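Local atomic coordinates of tail fiber protein (Acinetobacter phage AM24, PDB entry 5W5P), a protein that probably serves as a trimeric tailspike that recognises, and may cleave, the capsular polysaccharide of its Acinetobacter baumannii host. Residues S291-V296 and N341-L346; R225-N230 and Q247-E252; I89-G92 and T96-K99. One frame throughout, in Å; residues are numbered along the deposited sequence.

Interaction 1: residues S291-V296 and N341-L346; sequences SCYGGV and NNTGDL
Tyr293 and Gly344 mark where residues 291-296 and 341-346 come closest, with CA atoms 4.4 Å apart. The packed part is the side-chain pair Tyr293 and Thr343, which covers most of the shared surface. A chi1 of 177° turns Thr343 OG1 to the rim of the Tyr293 ring, in the ring plane and 3.4 Å from Tyr293 CD1; Thr343 CG2 makes a second, more distant touch, 4.1 Å from Tyr293 CD1. Ser291 O sits over one ring face.

The solvent side belongs to the type II' turn from Thr343 to Leu346. Exposed Gly344, with positive phi and no side chain, lets its CA come up against Tyr293 O, 3.5 Å away, in a CA-H...O contact. Beside it a water bridges the two segments, giving a hydrogen bond to Tyr293 O (2.7 Å) and taking one from Asp345 N (2.6 Å).

Tyr293 leads into strand 294-298 of a parallel beta-helix sheet, and its backbone bonds to Cys270. The turn follows strand 331-339 and runs into helix 346-349, with Asp345 OD2 hydrogen-bonded to Tyr297 OH and Leu346 packed on Val321 of strand 321-328.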
ATOM      1  N   SER A 291      12.751  -5.465 -19.123  1.00 40.61           N
ATOM      2  CA  SER A 291      13.071  -6.589 -20.002  1.00 41.39           C
ATOM      3  C   SER A 291      13.438  -7.841 -19.205  1.00 38.09           C
ATOM      4  O   SER A 291      14.363  -8.572 -19.558  1.00 38.68           O
ATOM      5  CB  SER A 291      14.193  -6.221 -20.975  1.00 39.61           C
ATOM      6  OG  SER A 291      13.848  -5.076 -21.735  1.00 42.33           O
ATOM      7  N   CYS A 292      12.715  -8.088 -18.116  1.00 37.15           N
ATOM      8  CA  CYS A 292      12.879  -9.313 -17.345  1.00 39.18           C
ATOM      9  C   CYS A 292      11.987 -10.409 -17.916  1.00 43.10           C
ATOM     10  O   CYS A 292      10.826 -10.173 -18.245  1.00 44.84           O
ATOM     11  CB  CYS A 292      12.540  -9.075 -15.876  1.00 35.81           C
ATOM     12  SG  CYS A 292      13.760  -8.088 -14.997  1.00 39.59           S
ATOM     13  N   TYR A 293      12.533 -11.615 -18.022  1.00 43.86           N
ATOM     14  CA  TYR A 293      11.820 -12.713 -18.661  1.00 44.04           C
ATOM     15  C   TYR A 293      10.871 -13.442 -17.717  1.00 42.69           C
ATOM     16  O   TYR A 293      10.125 -14.321 -18.169  1.00 40.98           O
ATOM     17  CB  TYR A 293      12.836 -13.685 -19.273  1.00 39.00           C
ATOM     18  CG  TYR A 293      13.764 -12.985 -20.231  1.00 39.80           C
ATOM     19  CD1 TYR A 293      13.299 -12.526 -21.459  1.00 40.50           C
ATOM     20  CD2 TYR A 293      15.094 -12.748 -19.898  1.00 41.83           C
ATOM     21  CE1 TYR A 293      14.134 -11.865 -22.343  1.00 44.29           C
ATOM     22  CE2 TYR A 293      15.945 -12.087 -20.776  1.00 45.84           C
ATOM     23  CZ  TYR A 293      15.460 -11.645 -21.998  1.00 46.67           C
ATOM     24  OH  TYR A 293      16.294 -10.986 -22.880  1.00 44.69           O
ATOM     25  N   GLY A 294      10.867 -13.095 -16.432  1.00 40.14           N
ATOM     26  CA  GLY A 294       9.982 -13.730 -15.475  1.00 37.44           C
ATOM     27  C   GLY A 294      10.070 -13.085 -14.109  1.00 41.89           C
ATOM     28  O   GLY A 294      11.136 -12.601 -13.713  1.00 44.86           O
ATOM     29  N   GLY A 295       8.956 -13.064 -13.380  1.00 40.72           N
ATOM     30  CA  GLY A 295       8.936 -12.461 -12.061  1.00 37.94           C
ATOM     31  C   GLY A 295       8.862 -13.461 -10.927  1.00 38.68           C
ATOM     32  O   GLY A 295       9.768 -14.281 -10.754  1.00 35.99           O
ATOM     33  N   VAL A 296       7.782 -13.409 -10.151  1.00 42.73           N
ATOM     34  CA  VAL A 296       7.623 -14.251  -8.969  1.00 40.00           C
ATOM     35  C   VAL A 296       6.980 -15.563  -9.396  1.00 40.83           C
ATOM     36  O   VAL A 296       5.786 -15.611  -9.690  1.00 43.46           O
ATOM     37  CB  VAL A 296       6.782 -13.556  -7.893  1.00 38.10           C
ATOM     38  CG1 VAL A 296       6.786 -14.378  -6.615  1.00 38.39           C
ATOM     39  CG2 VAL A 296       7.304 -12.154  -7.641  1.00 37.60           C
ATOM     40  N   ASN A 341       4.407  -6.049 -22.562  1.00 42.31           N
ATOM     41  CA  ASN A 341       5.126  -7.251 -22.161  1.00 40.04           C
ATOM     42  C   ASN A 341       4.795  -8.388 -23.121  1.00 40.13           C
ATOM     43  O   ASN A 341       3.629  -8.775 -23.245  1.00 43.91           O
ATOM     44  CB  ASN A 341       4.769  -7.625 -20.723  1.00 40.23           C
ATOM     45  CG  ASN A 341       5.129  -6.530 -19.734  1.00 41.77           C
ATOM     46  OD1 ASN A 341       6.305  -6.298 -19.459  1.00 40.61           O
ATOM     47  ND2 ASN A 341       4.117  -5.849 -19.198  1.00 36.20           N
ATOM     48  N   ASN A 342       5.821  -8.923 -23.792  1.00 43.21           N
ATOM     49  CA  ASN A 342       5.629  -9.987 -24.774  1.00 46.05           C
ATOM     50  C   ASN A 342       6.875 -10.854 -24.941  1.00 51.67           C
ATOM     51  O   ASN A 342       7.392 -10.997 -26.054  1.00 60.31           O
ATOM     52  CB  ASN A 342       5.227  -9.396 -26.129  1.00 53.14           C
ATOM     53  CG  ASN A 342       4.806 -10.467 -27.139  1.00 63.24           C
ATOM     54  OD1 ASN A 342       4.325 -11.538 -26.762  1.00 67.28           O
ATOM     55  ND2 ASN A 342       5.000 -10.183 -28.426  1.00 63.19           N
ATOM     56  N   THR A 343       7.365 -11.439 -23.854  1.00 50.22           N
ATOM     57  CA  THR A 343       8.518 -12.333 -23.920  1.00 46.11           C
ATOM     58  C   THR A 343       8.428 -13.307 -22.750  1.00 45.23           C
ATOM     59  O   THR A 343       7.419 -13.350 -22.037  1.00 42.60           O
ATOM     60  CB  THR A 343       9.834 -11.545 -23.927  1.00 46.67           C
ATOM     61  OG1 THR A 343      10.941 -12.458 -23.924  1.00 41.84           O
ATOM     62  CG2 THR A 343       9.925 -10.629 -22.716  1.00 40.13           C
ATOM     63  N   GLY A 344       9.478 -14.109 -22.565  1.00 40.73           N
ATOM     64  CA  GLY A 344       9.445 -15.128 -21.528  1.00 42.17           C
ATOM     65  C   GLY A 344       8.371 -16.163 -21.801  1.00 44.66           C
ATOM     66  O   GLY A 344       8.192 -16.624 -22.932  1.00 49.14           O
ATOM     67  N   ASP A 345       7.633 -16.530 -20.753  1.00 44.87           N
ATOM     68  CA  ASP A 345       6.529 -17.476 -20.875  1.00 46.98           C
ATOM     69  C   ASP A 345       5.206 -16.805 -21.231  1.00 48.77           C
ATOM     70  O   ASP A 345       4.212 -17.508 -21.451  1.00 49.32           O
ATOM     71  CB  ASP A 345       6.360 -18.271 -19.572  1.00 50.07           C
ATOM     72  CG  ASP A 345       7.584 -19.109 -19.228  1.00 55.66           C
ATOM     73  OD1 ASP A 345       8.344 -19.470 -20.149  1.00 57.50           O
ATOM     74  OD2 ASP A 345       7.782 -19.407 -18.030  1.00 57.33           O
ATOM     75  N   LEU A 346       5.169 -15.473 -21.290  1.00 47.74           N
ATOM     76  CA  LEU A 346       3.926 -14.782 -21.622  1.00 45.52           C
ATOM     77  C   LEU A 346       3.312 -15.213 -22.951  1.00 46.26           C
ATOM     78  O   LEU A 346       2.080 -15.370 -22.998  1.00 44.91           O
ATOM     79  CB  LEU A 346       4.147 -13.263 -21.605  1.00 43.33           C
ATOM     80  CG  LEU A 346       2.917 -12.409 -21.292  1.00 41.24           C
ATOM     81  CD1 LEU A 346       3.331 -11.137 -20.589  1.00 37.34           C
ATOM     82  CD2 LEU A 346       2.127 -12.092 -22.553  1.00 42.02           C
TER
HETATM   83  O   HOH W   1       7.734 -15.599 -18.379  1.00 39.34           O

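Interaction 2: residues R225-N230 and Q247-E252; sequences RLYNVN and QPRRNE
Even at their nearest, Arg225 and Gln247, the two backbones stay 9.3 Å apart between CA atoms, so long side chains span the gap. Tyr227 and Arg249 reach for each other from opposite directions, and the guanidinium takes the phenol oxygen side-on: Arg249 NE and Arg249 NH2 each donate to Tyr227 OH over 2.8 Å. Tyr227 OH lies practically in the guanidinium plane, the ring is turned 27° from it, and both N-H bonds are moderately bent as they converge on one atom. Straight from CG to NE, the arginine then turns its head crosswise (chi4 -90°). Arg249 NH1 donates to Gln247 O at 2.9 Å, in the carbonyl plane, and together with the grip on Tyr227 OH this helps fix the head's rotation. Arg225 slides past the other way, its NH1 3.9 Å from Arg249 CD. Two like charges thus lie close, probably eased by the salt bridge of Arg249 NH1 to Asp224 OD1.

Tyr227 OH is also hydrogen-bonded to Asp196 OD1, and Arg225 NH2 to Glu191 O and Ser193 O. Tyr227 lies in the short, weakly bonded strand 226-227, with Arg225 just before it; this strand pairs in parallel with strand 199-204 of the beta-helix. The loop bearing Arg249 joins strands 241-244 and 257-258.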
ATOM      1  N   ARG A 225      17.788 -21.341   2.667  1.00 40.79           N
ATOM      2  CA  ARG A 225      18.583 -21.188   3.882  1.00 42.15           C
ATOM      3  C   ARG A 225      18.633 -19.771   4.427  1.00 43.78           C
ATOM      4  O   ARG A 225      19.138 -19.581   5.538  1.00 42.11           O
ATOM      5  CB  ARG A 225      20.027 -21.665   3.645  1.00 38.01           C
ATOM      6  CG  ARG A 225      20.136 -23.007   2.965  1.00 38.80           C
ATOM      7  CD  ARG A 225      19.325 -24.081   3.680  1.00 39.43           C
ATOM      8  NE  ARG A 225      19.511 -25.401   3.086  1.00 41.68           N
ATOM      9  CZ  ARG A 225      18.932 -26.509   3.535  1.00 43.92           C
ATOM     10  NH1 ARG A 225      18.119 -26.455   4.582  1.00 41.11           N
ATOM     11  NH2 ARG A 225      19.149 -27.669   2.926  1.00 42.42           N
ATOM     12  N   LEU A 226      18.124 -18.782   3.694  1.00 46.25           N
ATOM     13  CA  LEU A 226      18.164 -17.383   4.104  1.00 42.96           C
ATOM     14  C   LEU A 226      16.736 -16.889   4.280  1.00 41.46           C
ATOM     15  O   LEU A 226      16.000 -16.744   3.296  1.00 40.56           O
ATOM     16  CB  LEU A 226      18.922 -16.541   3.076  1.00 41.99           C
ATOM     17  CG  LEU A 226      20.412 -16.885   2.958  1.00 42.89           C
ATOM     18  CD1 LEU A 226      21.160 -15.912   2.049  1.00 44.55           C
ATOM     19  CD2 LEU A 226      21.047 -16.926   4.334  1.00 39.28           C
ATOM     20  N   TYR A 227      16.344 -16.644   5.529  1.00 43.34           N
ATOM     21  CA  TYR A 227      15.034 -16.113   5.873  1.00 39.88           C
ATOM     22  C   TYR A 227      15.176 -14.689   6.390  1.00 40.58           C
ATOM     23  O   TYR A 227      16.268 -14.247   6.759  1.00 44.38           O
ATOM     24  CB  TYR A 227      14.340 -16.971   6.939  1.00 41.29           C
ATOM     25  CG  TYR A 227      14.150 -18.431   6.583  1.00 41.17           C
ATOM     26  CD1 TYR A 227      14.185 -18.859   5.261  1.00 38.31           C
ATOM     27  CD2 TYR A 227      13.915 -19.382   7.577  1.00 40.32           C
ATOM     28  CE1 TYR A 227      14.010 -20.192   4.938  1.00 42.40           C
ATOM     29  CE2 TYR A 227      13.733 -20.723   7.262  1.00 39.08           C
ATOM     30  CZ  TYR A 227      13.785 -21.119   5.942  1.00 41.63           C
ATOM     31  OH  TYR A 227      13.607 -22.441   5.609  1.00 42.09           O
ATOM     32  N   ASN A 228      14.049 -13.981   6.432  1.00 37.95           N
ATOM     33  CA  ASN A 228      13.989 -12.601   6.902  1.00 34.14           C
ATOM     34  C   ASN A 228      15.022 -11.739   6.173  1.00 39.07           C
ATOM     35  O   ASN A 228      15.951 -11.188   6.765  1.00 40.75           O
ATOM     36  CB  ASN A 228      14.173 -12.528   8.421  1.00 34.72           C
ATOM     37  CG  ASN A 228      13.040 -13.201   9.189  1.00 41.61           C
ATOM     38  OD1 ASN A 228      12.336 -14.061   8.662  1.00 41.37           O
ATOM     39  ND2 ASN A 228      12.871 -12.814  10.447  1.00 35.66           N
ATOM     40  N   VAL A 229      14.838 -11.634   4.858  1.00 36.99           N
ATOM     41  CA  VAL A 229      15.798 -10.994   3.967  1.00 36.56           C
ATOM     42  C   VAL A 229      15.178  -9.726   3.401  1.00 36.70           C
ATOM     43  O   VAL A 229      14.078  -9.762   2.838  1.00 35.74           O
ATOM     44  CB  VAL A 229      16.224 -11.939   2.830  1.00 35.64           C
ATOM     45  CG1 VAL A 229      17.310 -11.290   1.977  1.00 33.15           C
ATOM     46  CG2 VAL A 229      16.699 -13.267   3.396  1.00 39.67           C
ATOM     47  N   ASN A 230      15.891  -8.611   3.539  1.00 35.86           N
ATOM     48  CA  ASN A 230      15.544  -7.352   2.885  1.00 36.66           C
ATOM     49  C   ASN A 230      16.516  -7.150   1.724  1.00 37.61           C
ATOM     50  O   ASN A 230      17.690  -6.834   1.934  1.00 39.23           O
ATOM     51  CB  ASN A 230      15.608  -6.187   3.870  1.00 42.35           C
ATOM     52  CG  ASN A 230      14.358  -6.065   4.718  1.00 47.59           C
ATOM     53  OD1 ASN A 230      13.252  -6.348   4.263  1.00 48.98           O
ATOM     54  ND2 ASN A 230      14.530  -5.645   5.965  1.00 47.16           N
ATOM     55  N   GLN A 247      14.839 -27.048  -2.078  1.00 52.40           N
ATOM     56  CA  GLN A 247      15.127 -28.147  -1.167  1.00 53.34           C
ATOM     57  C   GLN A 247      13.935 -28.414  -0.260  1.00 51.79           C
ATOM     58  O   GLN A 247      13.604 -27.561   0.581  1.00 47.61           O
ATOM     59  CB  GLN A 247      16.373 -27.847  -0.331  1.00 55.77           C
ATOM     60  CG  GLN A 247      17.681 -27.959  -1.100  1.00 59.61           C
ATOM     61  CD  GLN A 247      17.898 -29.339  -1.696  1.00 64.47           C
ATOM     62  OE1 GLN A 247      17.529 -30.355  -1.099  1.00 63.85           O
ATOM     63  NE2 GLN A 247      18.510 -29.384  -2.877  1.00 64.57           N
ATOM     64  N   PRO A 248      13.270 -29.563  -0.379  1.00 50.86           N
ATOM     65  CA  PRO A 248      12.177 -29.880   0.549  1.00 51.65           C
ATOM     66  C   PRO A 248      12.686 -30.002   1.977  1.00 53.59           C
ATOM     67  O   PRO A 248      13.742 -30.584   2.234  1.00 56.27           O
ATOM     68  CB  PRO A 248      11.642 -31.222   0.030  1.00 48.62           C
ATOM     69  CG  PRO A 248      12.187 -31.357  -1.363  1.00 47.04           C
ATOM     70  CD  PRO A 248      13.495 -30.639  -1.357  1.00 48.13           C
ATOM     71  N   ARG A 249      11.923 -29.440   2.909  1.00 52.43           N
ATOM     72  CA  ARG A 249      12.287 -29.486   4.316  1.00 52.64           C
ATOM     73  C   ARG A 249      11.060 -29.167   5.154  1.00 54.97           C
ATOM     74  O   ARG A 249      10.088 -28.582   4.668  1.00 51.88           O
ATOM     75  CB  ARG A 249      13.420 -28.510   4.631  1.00 50.31           C
ATOM     76  CG  ARG A 249      13.027 -27.060   4.489  1.00 46.77           C
ATOM     77  CD  ARG A 249      14.232 -26.196   4.203  1.00 40.14           C
ATOM     78  NE  ARG A 249      13.857 -24.796   4.053  1.00 39.98           N
ATOM     79  CZ  ARG A 249      13.515 -24.231   2.902  1.00 39.75           C
ATOM     80  NH1 ARG A 249      13.512 -24.946   1.783  1.00 38.69           N
ATOM     81  NH2 ARG A 249      13.185 -22.946   2.871  1.00 40.26           N
ATOM     82  N   ARG A 250      11.121 -29.566   6.423  1.00 62.22           N
ATOM     83  CA  ARG A 250      10.050 -29.342   7.407  1.00 64.60           C
ATOM     84  C   ARG A 250       8.770 -29.983   6.873  1.00 61.73           C
ATOM     85  O   ARG A 250       8.805 -31.166   6.496  1.00 61.67           O
ATOM     86  CB  ARG A 250       9.962 -27.855   7.715  1.00 68.12           C
ATOM     87  CG  ARG A 250      11.092 -27.360   8.582  1.00 73.68           C
ATOM     88  CD  ARG A 250      10.579 -26.910   9.934  1.00 78.87           C
ATOM     89  NE  ARG A 250      10.145 -25.518   9.906  1.00 79.96           N
ATOM     90  CZ  ARG A 250       8.928 -25.107  10.247  1.00 80.18           C
ATOM     91  NH1 ARG A 250       8.019 -25.986  10.645  1.00 79.03           N
ATOM     92  NH2 ARG A 250       8.623 -23.817  10.193  1.00 80.59           N
ATOM     93  N   ASN A 251       7.647 -29.265   6.823  1.00 65.11           N
ATOM     94  CA  ASN A 251       6.368 -29.808   6.390  1.00 66.97           C
ATOM     95  C   ASN A 251       6.142 -29.683   4.890  1.00 64.53           C
ATOM     96  O   ASN A 251       5.018 -29.908   4.430  1.00 66.05           O
ATOM     97  CB  ASN A 251       5.218 -29.105   7.120  1.00 74.89           C
ATOM     98  CG  ASN A 251       5.490 -28.907   8.597  1.00 82.28           C
ATOM     99  OD1 ASN A 251       5.593 -29.870   9.355  1.00 85.62           O
ATOM    100  ND2 ASN A 251       5.603 -27.649   9.016  1.00 83.27           N
ATOM    101  N   GLU A 252       7.164 -29.319   4.120  1.00 57.95           N
ATOM    102  CA  GLU A 252       6.998 -29.031   2.703  1.00 53.29           C
ATOM    103  C   GLU A 252       7.666 -30.098   1.851  1.00 53.18           C
ATOM    104  O   GLU A 252       8.758 -30.575   2.175  1.00 57.57           O
ATOM    105  CB  GLU A 252       7.569 -27.656   2.355  1.00 47.99           C
ATOM    106  CG  GLU A 252       7.001 -26.526   3.190  1.00 48.70           C
ATOM    107  CD  GLU A 252       5.484 -26.465   3.144  1.00 54.72           C
ATOM    108  OE1 GLU A 252       4.896 -26.723   2.068  1.00 55.88           O
ATOM    109  OE2 GLU A 252       4.880 -26.149   4.190  1.00 56.89           O
TER

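Interaction 3: residues I89-G92 and T96-K99; sequences ILVG and TRWK
Ile89 faces Lys99 at the far end of a two-stranded antiparallel hairpin, in a non-hydrogen-bonded pair. Its CA-H points at Trp98 O, the Ile89 CA 3.3 Å from that oxygen, and its CG2 lies near Arg97 CG and the end of the Lys99 chain.

Leu90 comes next and forms the hydrogen-bonded pair with Trp98. Leu90 N donates to Trp98 O and Trp98 N to Leu90 O, both over 2.8 Å, with the first donor in the carbonyl plane and the second tilted from it. The two side chains leave the sheet on the same face, with Leu90 CB 4.4 Å from Trp98 CB. Leu90 O is level with the indole plane, at the ring's edge, while Thr96 CG2 covers part of one indole face. Leu45 of helix 42-46 packs on both Leu90 and Trp98.

Val91 returns to the face of Ile89, beside Arg97. Its two methyls divide the work: Val91 CG2 touches Arg97 NE at 3.7 Å, whereas CG1, anti to the backbone N (chi1 177°), stands 3.8 Å above the centre of the guanidinium plane. A bend at chi2 (84°) folds the arginine alongside the valine.

Gly92 closes the ladder: Gly92 N donates to Thr96 O at 2.8 Å, nearly straight at 170°, just before the connecting turn.

The chemistry separates by face. Leu90 and Trp98 give the hairpin an apolar side that beds against helix 42-46. On the other side Val91 covers one face of the Arg97 guanidinium, whose NE and NH1 bond to Ser82 O and Gly95 O; Ile89 lies beside the Lys99 chain, whose NZ makes salt bridges with Asp76 and Asp79.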
ATOM      1  N   ILE A  89      44.890 -10.271  10.489  1.00 45.22           N
ATOM      2  CA  ILE A  89      45.956 -10.651  11.406  1.00 47.66           C
ATOM      3  C   ILE A  89      47.106 -11.158  10.551  1.00 50.25           C
ATOM      4  O   ILE A  89      47.009 -12.235   9.946  1.00 53.94           O
ATOM      5  CB  ILE A  89      45.507 -11.714  12.417  1.00 48.94           C
ATOM      6  CG1 ILE A  89      44.147 -11.351  13.018  1.00 48.80           C
ATOM      7  CG2 ILE A  89      46.538 -11.863  13.526  1.00 46.21           C
ATOM      8  CD1 ILE A  89      43.704 -12.286  14.114  1.00 48.02           C
ATOM      9  N   LEU A  90      48.185 -10.383  10.483  1.00 47.62           N
ATOM     10  CA  LEU A  90      49.390 -10.756   9.752  1.00 46.03           C
ATOM     11  C   LEU A  90      50.514 -10.961  10.758  1.00 48.28           C
ATOM     12  O   LEU A  90      50.816 -10.060  11.548  1.00 51.25           O
ATOM     13  CB  LEU A  90      49.768  -9.691   8.719  1.00 42.17           C
ATOM     14  CG  LEU A  90      48.661  -9.219   7.765  1.00 42.48           C
ATOM     15  CD1 LEU A  90      49.136  -8.093   6.856  1.00 41.01           C
ATOM     16  CD2 LEU A  90      48.136 -10.378   6.940  1.00 42.48           C
ATOM     17  N   VAL A  91      51.124 -12.142  10.733  1.00 47.90           N
ATOM     18  CA  VAL A  91      52.178 -12.507  11.672  1.00 50.85           C
ATOM     19  C   VAL A  91      53.525 -12.331  10.985  1.00 53.89           C
ATOM     20  O   VAL A  91      53.760 -12.887   9.905  1.00 54.27           O
ATOM     21  CB  VAL A  91      51.995 -13.949  12.174  1.00 51.37           C
ATOM     22  CG1 VAL A  91      53.141 -14.341  13.081  1.00 48.95           C
ATOM     23  CG2 VAL A  91      50.660 -14.091  12.890  1.00 46.98           C
ATOM     24  N   GLY A  92      54.409 -11.546  11.606  1.00 58.10           N
ATOM     25  CA  GLY A  92      55.728 -11.318  11.054  1.00 57.81           C
ATOM     26  C   GLY A  92      56.710 -12.436  11.373  1.00 59.27           C
ATOM     27  O   GLY A  92      56.467 -13.304  12.213  1.00 61.13           O
ATOM     28  N   THR A  96      55.698 -11.028  15.560  1.00 52.47           N
ATOM     29  CA  THR A  96      54.792  -9.932  15.873  1.00 50.90           C
ATOM     30  C   THR A  96      53.443 -10.147  15.200  1.00 53.82           C
ATOM     31  O   THR A  96      53.371 -10.378  13.987  1.00 56.91           O
ATOM     32  CB  THR A  96      55.390  -8.600  15.422  1.00 46.78           C
ATOM     33  OG1 THR A  96      56.559  -8.306  16.200  1.00 47.79           O
ATOM     34  CG2 THR A  96      54.380  -7.481  15.594  1.00 45.45           C
ATOM     35  N   ARG A  97      52.374 -10.071  15.991  1.00 51.70           N
ATOM     36  CA  ARG A  97      51.014 -10.143  15.464  1.00 50.56           C
ATOM     37  C   ARG A  97      50.572  -8.736  15.091  1.00 48.84           C
ATOM     38  O   ARG A  97      50.264  -7.918  15.962  1.00 52.22           O
ATOM     39  CB  ARG A  97      50.068 -10.778  16.475  1.00 48.38           C
ATOM     40  CG  ARG A  97      49.859 -12.260  16.245  1.00 46.87           C
ATOM     41  CD  ARG A  97      50.976 -13.063  16.898  1.00 51.00           C
ATOM     42  NE  ARG A  97      50.902 -14.483  16.564  1.00 49.55           N
ATOM     43  CZ  ARG A  97      51.935 -15.315  16.614  1.00 51.03           C
ATOM     44  NH1 ARG A  97      53.130 -14.872  16.981  1.00 51.72           N
ATOM     45  NH2 ARG A  97      51.769 -16.591  16.299  1.00 52.08           N
ATOM     46  N   TRP A  98      50.553  -8.456  13.790  1.00 43.49           N
ATOM     47  CA  TRP A  98      50.017  -7.211  13.259  1.00 44.34           C
ATOM     48  C   TRP A  98      48.518  -7.369  13.019  1.00 46.05           C
ATOM     49  O   TRP A  98      48.081  -8.326  12.372  1.00 43.80           O
ATOM     50  CB  TRP A  98      50.727  -6.830  11.956  1.00 46.76           C
ATOM     51  CG  TRP A  98      52.197  -6.512  12.121  1.00 48.21           C
ATOM     52  CD1 TRP A  98      53.250  -7.361  11.930  1.00 48.66           C
ATOM     53  CD2 TRP A  98      52.766  -5.253  12.506  1.00 46.07           C
ATOM     54  NE1 TRP A  98      54.433  -6.711  12.178  1.00 43.81           N
ATOM     55  CE2 TRP A  98      54.163  -5.415  12.530  1.00 45.81           C
ATOM     56  CE3 TRP A  98      52.228  -4.004  12.829  1.00 48.54           C
ATOM     57  CZ2 TRP A  98      55.030  -4.377  12.865  1.00 47.58           C
ATOM     58  CZ3 TRP A  98      53.093  -2.974  13.164  1.00 46.70           C
ATOM     59  CH2 TRP A  98      54.473  -3.167  13.180  1.00 44.25           C
ATOM     60  N   LYS A  99      47.733  -6.433  13.541  1.00 45.64           N
ATOM     61  CA  LYS A  99      46.282  -6.466  13.404  1.00 45.36           C
ATOM     62  C   LYS A  99      45.798  -5.196  12.723  1.00 45.51           C
ATOM     63  O   LYS A  99      46.192  -4.088  13.099  1.00 45.10           O
ATOM     64  CB  LYS A  99      45.594  -6.644  14.763  1.00 41.82           C
ATOM     65  CG  LYS A  99      46.184  -7.783  15.551  1.00 48.21           C
ATOM     66  CD  LYS A  99      45.483  -8.059  16.862  1.00 43.73           C
ATOM     67  CE  LYS A  99      45.690  -9.521  17.250  1.00 46.86           C
ATOM     68  NZ  LYS A  99      45.472  -9.714  18.707  1.00 48.90           N
TER

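Along the chain the contacts come in series: interaction 3 first, then interaction 2, then interaction 1. The hairpin of interaction 3 belongs to the small antiparallel sheet 56-59, 71-75, 97-100 and 89-91 near the N-terminus, with its centre about 40 Å from that of interaction 2 and about 53 Å from that of interaction 1. The other two sit on the parallel beta-helix, centres about 25 Å apart and nearest atoms about 13 Å apart; each sets a loop between strands against an earlier part of the beta-helix. Both also lie near subunit boundaries: Ser291 packs on Val159 of the second subunit, and Asn228 bonds to Glu290 of the third, consistent with the trimeric build of a tailspike.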